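Local coordinates for Phosphoglucomutase/phosphomannomutase family protein (Burkholderia thailandensis, PDB 3UW2) that probably carries out intramolecular phosphate transfer on phosphorylated hexoses, as other phosphohexose mutases do, and binds a zinc ion, at residues Gly54-Val57 with Arg58-Gly61; Asp283-Leu286 with Met287-Glu291; Ile302-Asp305 with Val306-Arg310. All blocks are in the same frame, centred on the assembly; numbering follows the deposited sequence.

The three contacts come one after another along the chain and fall in two of its alpha/beta/alpha domains. Contact 1 closes helix 43-59 in domain I. Contacts 2 and 3 belong to domain III, where helix 282-296 is followed in sequence by strand 301-305 of a four-stranded mixed sheet. Contact 1 lies about 38 Å from contact 2 and about 35 Å from contact 3, centre to centre, and touches neither. Contacts 2 and 3 have centres about 11 Å apart and meet directly, L286 packing on Y304. Contact 1 thus illustrates how a helix is ended, and the other two how helix, strand and loop are joined within one domain.

Contact 1 of 3, residues Gly54-Val57 with Arg58-Gly61; sequences GSEV and RAQG
The carboxylate of E56, in the last turn of helix 43-59, and the terminal amide of Q60, just beyond the end of that helix, meet with their planes turned 69° against each other. Q60 NE2 donates to E56 OE2 at 2.9 Å, and the N-H points nearly straight at the acceptor (161°). The carboxylate oxygen lies close to the amide plane of Q60 and takes the hydrogen bond on its anti lone pair, the one directed away from OE1. That other oxygen forms a salt bridge with R159, while Q60 OE1 accepts from R144, so both flat groups are held at two points and their rotation is restricted. E56 reaches its partner because CG stands anti to the backbone N (chi1 -174°) and the chain then bends at the next bond.

Here the helix comes to its end in a Schellman motif. Bonds of the i to i+4 kind run from R58 N to G54 O at 3.0 Å and from A59 N to S55 O at the same 3.0 Å. A third joins Q60 N to E56 O at 3.0 Å, with a weak second bond to V57 O, although Q60 itself has already left helical angles. G61 follows with positive phi, a conformation suited to glycine, and its N turns back to R58 O at 2.9 Å; V57 O takes the backbone N just beyond G61.

R58 CG lies 3.2 Å from G54 O; the arginine chain bends at chi2 and chi3, and NH1 bonds to the carbonyl oxygens of A89 and T167. V57 packs on L143 of strand 136-143 and on V91.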
loop_
_atom_site.group_PDB
_atom_site.type_symbol
_atom_site.label_atom_id
_atom_site.label_comp_id
_atom_site.label_asym_id
_atom_site.label_seq_id
_atom_site.Cartn_x
_atom_site.Cartn_y
_atom_site.Cartn_z
ATOM N N GLY A 54 -0.598 23.551 -1.505
ATOM C CA GLY A 54 -1.644 24.476 -1.009
ATOM C C GLY A 54 -2.223 25.361 -2.121
ATOM O O GLY A 54 -3.454 25.718 -2.124
ATOM N N SER A 55 -1.357 25.697 -3.082
ATOM C CA SER A 55 -1.741 26.497 -4.238
ATOM C C SER A 55 -2.715 25.701 -5.119
ATOM O O SER A 55 -3.684 26.273 -5.652
ATOM C CB SER A 55 -0.525 26.834 -5.108
ATOM O OG SER A 55 0.382 27.697 -4.447
ATOM N N GLU A 56 -2.427 24.419 -5.342
ATOM C CA GLU A 56 -3.326 23.598 -6.144
ATOM C C GLU A 56 -4.703 23.396 -5.407
ATOM O O GLU A 56 -5.790 23.435 -6.039
ATOM C CB GLU A 56 -2.629 22.297 -6.522
ATOM C CG GLU A 56 -3.415 21.411 -7.496
ATOM C CD GLU A 56 -3.798 22.147 -8.799
ATOM O OE1 GLU A 56 -3.036 23.018 -9.320
ATOM O OE2 GLU A 56 -4.903 21.870 -9.295
ATOM N N VAL A 57 -4.657 23.188 -4.088
ATOM C CA VAL A 57 -5.886 23.123 -3.306
ATOM C C VAL A 57 -6.736 24.384 -3.538
ATOM O O VAL A 57 -7.936 24.270 -3.859
ATOM C CB VAL A 57 -5.553 22.906 -1.822
ATOM C CG1 VAL A 57 -6.676 23.340 -0.911
ATOM C CG2 VAL A 57 -5.113 21.453 -1.568
ATOM N N ARG A 58 -6.135 25.576 -3.449
ATOM C CA ARG A 58 -6.944 26.815 -3.646
ATOM C C ARG A 58 -7.426 26.938 -5.092
ATOM O O ARG A 58 -8.472 27.460 -5.332
ATOM C CB ARG A 58 -6.186 28.101 -3.305
ATOM C CG ARG A 58 -5.479 28.151 -1.987
ATOM C CD ARG A 58 -6.109 29.107 -1.006
ATOM N NE ARG A 58 -6.641 30.334 -1.634
ATOM C CZ ARG A 58 -5.991 31.482 -1.837
ATOM N NH1 ARG A 58 -4.741 31.691 -1.466
ATOM N NH2 ARG A 58 -6.658 32.488 -2.372
ATOM N N ALA A 59 -6.661 26.455 -6.061
ATOM C CA ALA A 59 -7.074 26.599 -7.468
ATOM C C ALA A 59 -8.276 25.669 -7.733
ATOM O O ALA A 59 -9.028 25.890 -8.668
ATOM C CB ALA A 59 -5.912 26.254 -8.388
ATOM N N GLN A 60 -8.434 24.622 -6.914
ATOM C CA GLN A 60 -9.625 23.778 -6.974
ATOM C C GLN A 60 -10.675 24.180 -5.943
ATOM O O GLN A 60 -11.661 23.505 -5.756
ATOM C CB GLN A 60 -9.274 22.303 -6.897
ATOM C CG GLN A 60 -8.371 21.842 -8.030
ATOM C CD GLN A 60 -8.061 20.346 -7.918
ATOM O OE1 GLN A 60 -8.835 19.596 -7.324
ATOM N NE2 GLN A 60 -6.953 19.905 -8.501
ATOM N N GLY A 61 -10.486 25.337 -5.344
ATOM C CA GLY A 61 -11.509 25.896 -4.493
ATOM C C GLY A 61 -11.514 25.329 -3.081
ATOM O O GLY A 61 -12.460 25.574 -2.310
#

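Contact 2 of 3, residues Asp283-Leu286 with Met287-Glu291; sequences DRQL and MLFAE. With EDO (1,2-ethanediol), chain G.
M287 folds back along helix 282-296 onto R284, and its side chain can be traced atom by atom. M287 CB is 3.5 Å from R284 O. CG, lying beside the backbone N and anti to the carbonyl carbon, comes 3.7 Å from D283 O. A bend about the CG-SD bond (chi3 -78°) swings CE back to the arginine: M287 CE lies 3.9 Å from R284 CG and equally near R284 CA, and the two side chains cross obliquely. The polar end of R284 takes no part, for the guanidinium runs on to the carbonyl oxygens of L388 and P389, which accept from NH2 and NE.

F289 pairs with Q285 at i to i+4, where R284 and M287 are i to i+3. The ring carbon CD2 of F289 lies 3.1 Å from Q285 O, an oxygen that also accepts the N-H of F289 in the carbonyl plane at 3.1 Å and, more weakly, that of L288. Two N-H groups and a ring carbon, approaching obliquely, thus gather about one carbonyl. One residue on, A290 N bonds to L286 O at 2.8 Å, whereas the bonds from M287 N to D283 O and from L288 N to R284 O are long and weak.

At the start of the segment D283 OD2 accepts from O1 of a bound 1,2-ethanediol, probably a crystallisation additive, at 2.7 Å, and also from T309 N in the loop after strand 301-305.

Residues 283-290 are buried between several elements of domain III: M287 faces N311 and L312 of helix 311-318, L288 and F289 meet L371 of helix 364-375, and L286 and F289 cover L344 of strand 344-346, with F354 edge-to-face against the F289 ring.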
loop_
_atom_site.group_PDB
_atom_site.type_symbol
_atom_site.label_atom_id
_atom_site.label_comp_id
_atom_site.label_asym_id
_atom_site.label_seq_id
_atom_site.Cartn_x
_atom_site.Cartn_y
_atom_site.Cartn_z
ATOM N N ASP A 283 -2.172 -11.733 -2.441
ATOM C CA ASP A 283 -3.206 -12.215 -3.338
ATOM C C ASP A 283 -4.056 -13.328 -2.655
ATOM O O ASP A 283 -5.259 -13.477 -3.008
ATOM C CB ASP A 283 -2.671 -12.660 -4.715
ATOM C CG ASP A 283 -1.530 -13.619 -4.621
ATOM O OD1 ASP A 283 -1.044 -13.919 -3.479
ATOM O OD2 ASP A 283 -1.114 -14.079 -5.727
ATOM N N ARG A 284 -3.443 -14.119 -1.727
ATOM C CA ARG A 284 -4.249 -15.146 -1.003
ATOM C C ARG A 284 -5.149 -14.536 0.044
ATOM O O ARG A 284 -6.311 -14.923 0.192
ATOM C CB ARG A 284 -3.385 -16.241 -0.404
ATOM C CG ARG A 284 -2.775 -17.108 -1.501
ATOM C CD ARG A 284 -1.749 -17.992 -0.852
ATOM N NE ARG A 284 -2.327 -19.242 -0.413
ATOM C CZ ARG A 284 -1.797 -19.968 0.561
ATOM N NH1 ARG A 284 -0.736 -19.521 1.235
ATOM N NH2 ARG A 284 -2.328 -21.129 0.888
ATOM N N GLN A 285 -4.616 -13.556 0.765
ATOM C CA GLN A 285 -5.448 -12.749 1.665
ATOM C C GLN A 285 -6.717 -12.193 0.977
ATOM O O GLN A 285 -7.790 -12.172 1.581
ATOM C CB GLN A 285 -4.642 -11.587 2.218
ATOM C CG GLN A 285 -3.445 -11.983 3.140
ATOM C CD GLN A 285 -2.747 -10.708 3.649
ATOM O OE1 GLN A 285 -3.414 -9.739 4.129
ATOM N NE2 GLN A 285 -1.433 -10.648 3.472
ATOM N N LEU A 286 -6.546 -11.603 -0.185
ATOM C CA LEU A 286 -7.663 -11.027 -0.947
ATOM C C LEU A 286 -8.725 -12.079 -1.280
ATOM O O LEU A 286 -9.912 -11.757 -1.271
ATOM C CB LEU A 286 -7.180 -10.338 -2.239
ATOM C CG LEU A 286 -8.226 -9.481 -2.962
ATOM C CD1 LEU A 286 -8.576 -8.287 -2.084
ATOM C CD2 LEU A 286 -7.676 -9.001 -4.289
ATOM N N MET A 287 -8.315 -13.327 -1.585
ATOM C CA MET A 287 -9.338 -14.388 -1.772
ATOM C C MET A 287 -10.245 -14.517 -0.533
ATOM O O MET A 287 -11.466 -14.639 -0.641
ATOM C CB MET A 287 -8.695 -15.711 -2.191
ATOM C CG MET A 287 -8.183 -15.615 -3.638
ATOM S SD MET A 287 -7.532 -17.083 -4.477
ATOM C CE MET A 287 -5.878 -17.266 -3.808
ATOM N N LEU A 288 -9.647 -14.419 0.662
ATOM C CA LEU A 288 -10.399 -14.705 1.863
ATOM C C LEU A 288 -11.354 -13.529 2.128
ATOM O O LEU A 288 -12.532 -13.691 2.552
ATOM C CB LEU A 288 -9.394 -14.926 3.041
ATOM C CG LEU A 288 -9.930 -15.324 4.413
ATOM C CD1 LEU A 288 -10.310 -16.827 4.440
ATOM C CD2 LEU A 288 -8.933 -15.003 5.563
ATOM N N PHE A 289 -10.838 -12.330 1.894
ATOM C CA PHE A 289 -11.689 -11.140 2.036
ATOM C C PHE A 289 -12.837 -11.101 0.981
ATOM O O PHE A 289 -13.965 -10.739 1.276
ATOM C CB PHE A 289 -10.784 -9.896 1.874
ATOM C CG PHE A 289 -9.850 -9.700 3.028
ATOM C CD1 PHE A 289 -10.366 -9.678 4.352
ATOM C CD2 PHE A 289 -8.498 -9.396 2.804
ATOM C CE1 PHE A 289 -9.513 -9.490 5.443
ATOM C CE2 PHE A 289 -7.633 -9.197 3.905
ATOM C CZ PHE A 289 -8.164 -9.248 5.219
ATOM N N ALA A 290 -12.509 -11.429 -0.259
ATOM C CA ALA A 290 -13.471 -11.395 -1.358
ATOM C C ALA A 290 -14.586 -12.369 -1.024
ATOM O O ALA A 290 -15.751 -12.098 -1.303
ATOM C CB ALA A 290 -12.790 -11.858 -2.672
ATOM N N GLU A 291 -14.243 -13.544 -0.508
ATOM C CA GLU A 291 -15.288 -14.481 -0.181
ATOM C C GLU A 291 -16.264 -13.863 0.826
ATOM O O GLU A 291 -17.483 -13.901 0.631
ATOM C CB GLU A 291 -14.690 -15.795 0.325
ATOM C CG GLU A 291 -15.667 -16.734 1.040
ATOM C CD GLU A 291 -14.988 -18.064 1.426
ATOM O OE1 GLU A 291 -13.818 -18.060 1.914
ATOM O OE2 GLU A 291 -15.629 -19.113 1.214
HETATM C C1 EDO G . 1.513 -14.238 -7.932
HETATM O O1 EDO G . 1.240 -14.957 -6.723
HETATM C C2 EDO G . 2.881 -14.643 -8.487
HETATM O O2 EDO G . 3.821 -14.149 -7.537
#

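Contact 3 of 3, residues Ile302-Asp305 with Val306-Arg310; sequences IIYD and VKCTR
C308 and D305 are the two ends of a type I beta turn that carries strand 301-305 into the loop before helix 311-318. The turn is closed by one backbone bond, C308 N to D305 O, 3.1 Å long; the N-H aims well (157°), but the donor stands above the carbonyl plane and not on a lone pair. The C308 side chain turns toward the strand end, its CB oblique to the Y304 ring and 3.7 Å from Y304 CD1. Its SG lies 5.4 Å from the centre of the tyrosine ring, an oblique sulfur-aromatic contact. SG also comes within 3.2 Å of D305 OD1.

What places these groups is a second layer. D305 OD1 accepts from M348 N and OD2 bonds to T328 OG1, which together fix the carboxylate; the K307 chain crosses D305 at an angle, its CB 3.6 Å from D305 OD2. The lysine chain then runs extended to a salt bridge with E396. Further on, T309 OG1 caps N311 N at the helix start and bonds to E456, while R432 reaches V306 O and C308 O.

At the far end of the Y304 ring, a water bonded to OH at 3.1 Å donates to T309 O at 2.8 Å and, weakly, to R310 O.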
loop_
_atom_site.group_PDB
_atom_site.type_symbol
_atom_site.label_atom_id
_atom_site.label_comp_id
_atom_site.label_asym_id
_atom_site.label_seq_id
_atom_site.Cartn_x
_atom_site.Cartn_y
_atom_site.Cartn_z
ATOM N N ILE A 302 -14.306 -7.371 -7.917
ATOM C CA ILE A 302 -13.185 -7.389 -6.957
ATOM C C ILE A 302 -11.975 -7.054 -7.792
ATOM O O ILE A 302 -11.713 -7.731 -8.811
ATOM C CB ILE A 302 -12.998 -8.800 -6.339
ATOM C CG1 ILE A 302 -14.294 -9.284 -5.641
ATOM C CG2 ILE A 302 -11.730 -8.851 -5.427
ATOM C CD1 ILE A 302 -14.748 -8.451 -4.443
ATOM N N ILE A 303 -11.293 -5.979 -7.438
ATOM C CA ILE A 303 -10.147 -5.482 -8.222
ATOM C C ILE A 303 -8.804 -6.014 -7.684
ATOM O O ILE A 303 -8.563 -5.986 -6.491
ATOM C CB ILE A 303 -10.119 -3.928 -8.230
ATOM C CG1 ILE A 303 -11.456 -3.381 -8.834
ATOM C CG2 ILE A 303 -8.889 -3.429 -9.064
ATOM C CD1 ILE A 303 -11.770 -1.888 -8.495
ATOM N N TYR A 304 -7.922 -6.473 -8.569
ATOM C CA TYR A 304 -6.591 -6.786 -8.136
ATOM C C TYR A 304 -5.640 -6.498 -9.312
ATOM O O TYR A 304 -6.099 -6.225 -10.422
ATOM C CB TYR A 304 -6.512 -8.258 -7.728
ATOM C CG TYR A 304 -7.033 -9.222 -8.796
ATOM C CD1 TYR A 304 -6.156 -9.826 -9.728
ATOM C CD2 TYR A 304 -8.386 -9.547 -8.860
ATOM C CE1 TYR A 304 -6.618 -10.721 -10.677
ATOM C CE2 TYR A 304 -8.867 -10.456 -9.801
ATOM C CZ TYR A 304 -7.978 -11.042 -10.701
ATOM O OH TYR A 304 -8.454 -11.957 -11.634
ATOM N N ASP A 305 -4.329 -6.604 -9.103
ATOM C CA ASP A 305 -3.390 -6.148 -10.131
ATOM C C ASP A 305 -2.805 -7.348 -10.892
ATOM O O ASP A 305 -2.971 -8.503 -10.491
ATOM C CB ASP A 305 -2.340 -5.223 -9.478
ATOM C CG ASP A 305 -1.299 -5.994 -8.602
ATOM O OD1 ASP A 305 -1.687 -6.791 -7.704
ATOM O OD2 ASP A 305 -0.075 -5.799 -8.847
ATOM N N VAL A 306 -2.165 -7.095 -12.030
ATOM C CA VAL A 306 -1.571 -8.139 -12.834
ATOM C C VAL A 306 -0.444 -8.996 -12.221
ATOM O O VAL A 306 0.050 -9.938 -12.874
ATOM C CB VAL A 306 -0.981 -7.514 -14.084
ATOM C CG1 VAL A 306 -2.120 -7.112 -15.063
ATOM C CG2 VAL A 306 -0.014 -6.392 -13.681
ATOM N N LYS A 307 0.054 -8.641 -11.058
ATOM C CA LYS A 307 0.988 -9.544 -10.350
ATOM C C LYS A 307 0.324 -10.686 -9.544
ATOM O O LYS A 307 1.034 -11.491 -8.963
ATOM C CB LYS A 307 1.841 -8.746 -9.361
ATOM C CG LYS A 307 2.844 -7.813 -10.053
ATOM C CD LYS A 307 3.579 -6.895 -9.067
ATOM C CE LYS A 307 4.640 -6.091 -9.835
ATOM N NZ LYS A 307 5.581 -5.356 -8.939
ATOM N N CYS A 308 -1.022 -10.708 -9.435
ATOM C CA CYS A 308 -1.717 -11.593 -8.497
ATOM C C CYS A 308 -1.876 -12.995 -9.093
ATOM O O CYS A 308 -1.883 -13.124 -10.286
ATOM C CB CYS A 308 -3.077 -11.040 -8.124
ATOM S SG CYS A 308 -2.940 -9.684 -6.919
ATOM N N THR A 309 -2.032 -14.010 -8.247
ATOM C CA THR A 309 -2.253 -15.414 -8.690
ATOM C C THR A 309 -3.334 -15.585 -9.773
ATOM O O THR A 309 -4.363 -14.918 -9.744
ATOM C CB THR A 309 -2.609 -16.349 -7.497
ATOM O OG1 THR A 309 -2.832 -17.664 -7.986
ATOM C CG2 THR A 309 -3.818 -15.924 -6.789
ATOM N N ARG A 310 -3.054 -16.461 -10.738
ATOM C CA ARG A 310 -4.051 -16.969 -11.706
ATOM C C ARG A 310 -5.322 -17.421 -10.911
ATOM O O ARG A 310 -6.446 -17.307 -11.396
ATOM C CB ARG A 310 -3.420 -18.098 -12.574
ATOM C CG ARG A 310 -4.154 -18.354 -13.912
ATOM C CD ARG A 310 -3.489 -19.308 -14.933
ATOM N NE ARG A 310 -4.015 -20.682 -14.896
ATOM C CZ ARG A 310 -3.939 -21.503 -13.838
ATOM N NH1 ARG A 310 -4.433 -22.749 -13.901
ATOM N NH2 ARG A 310 -3.369 -21.095 -12.704
HETATM O O HOH W 1 -6.435 -14.358 -11.577
#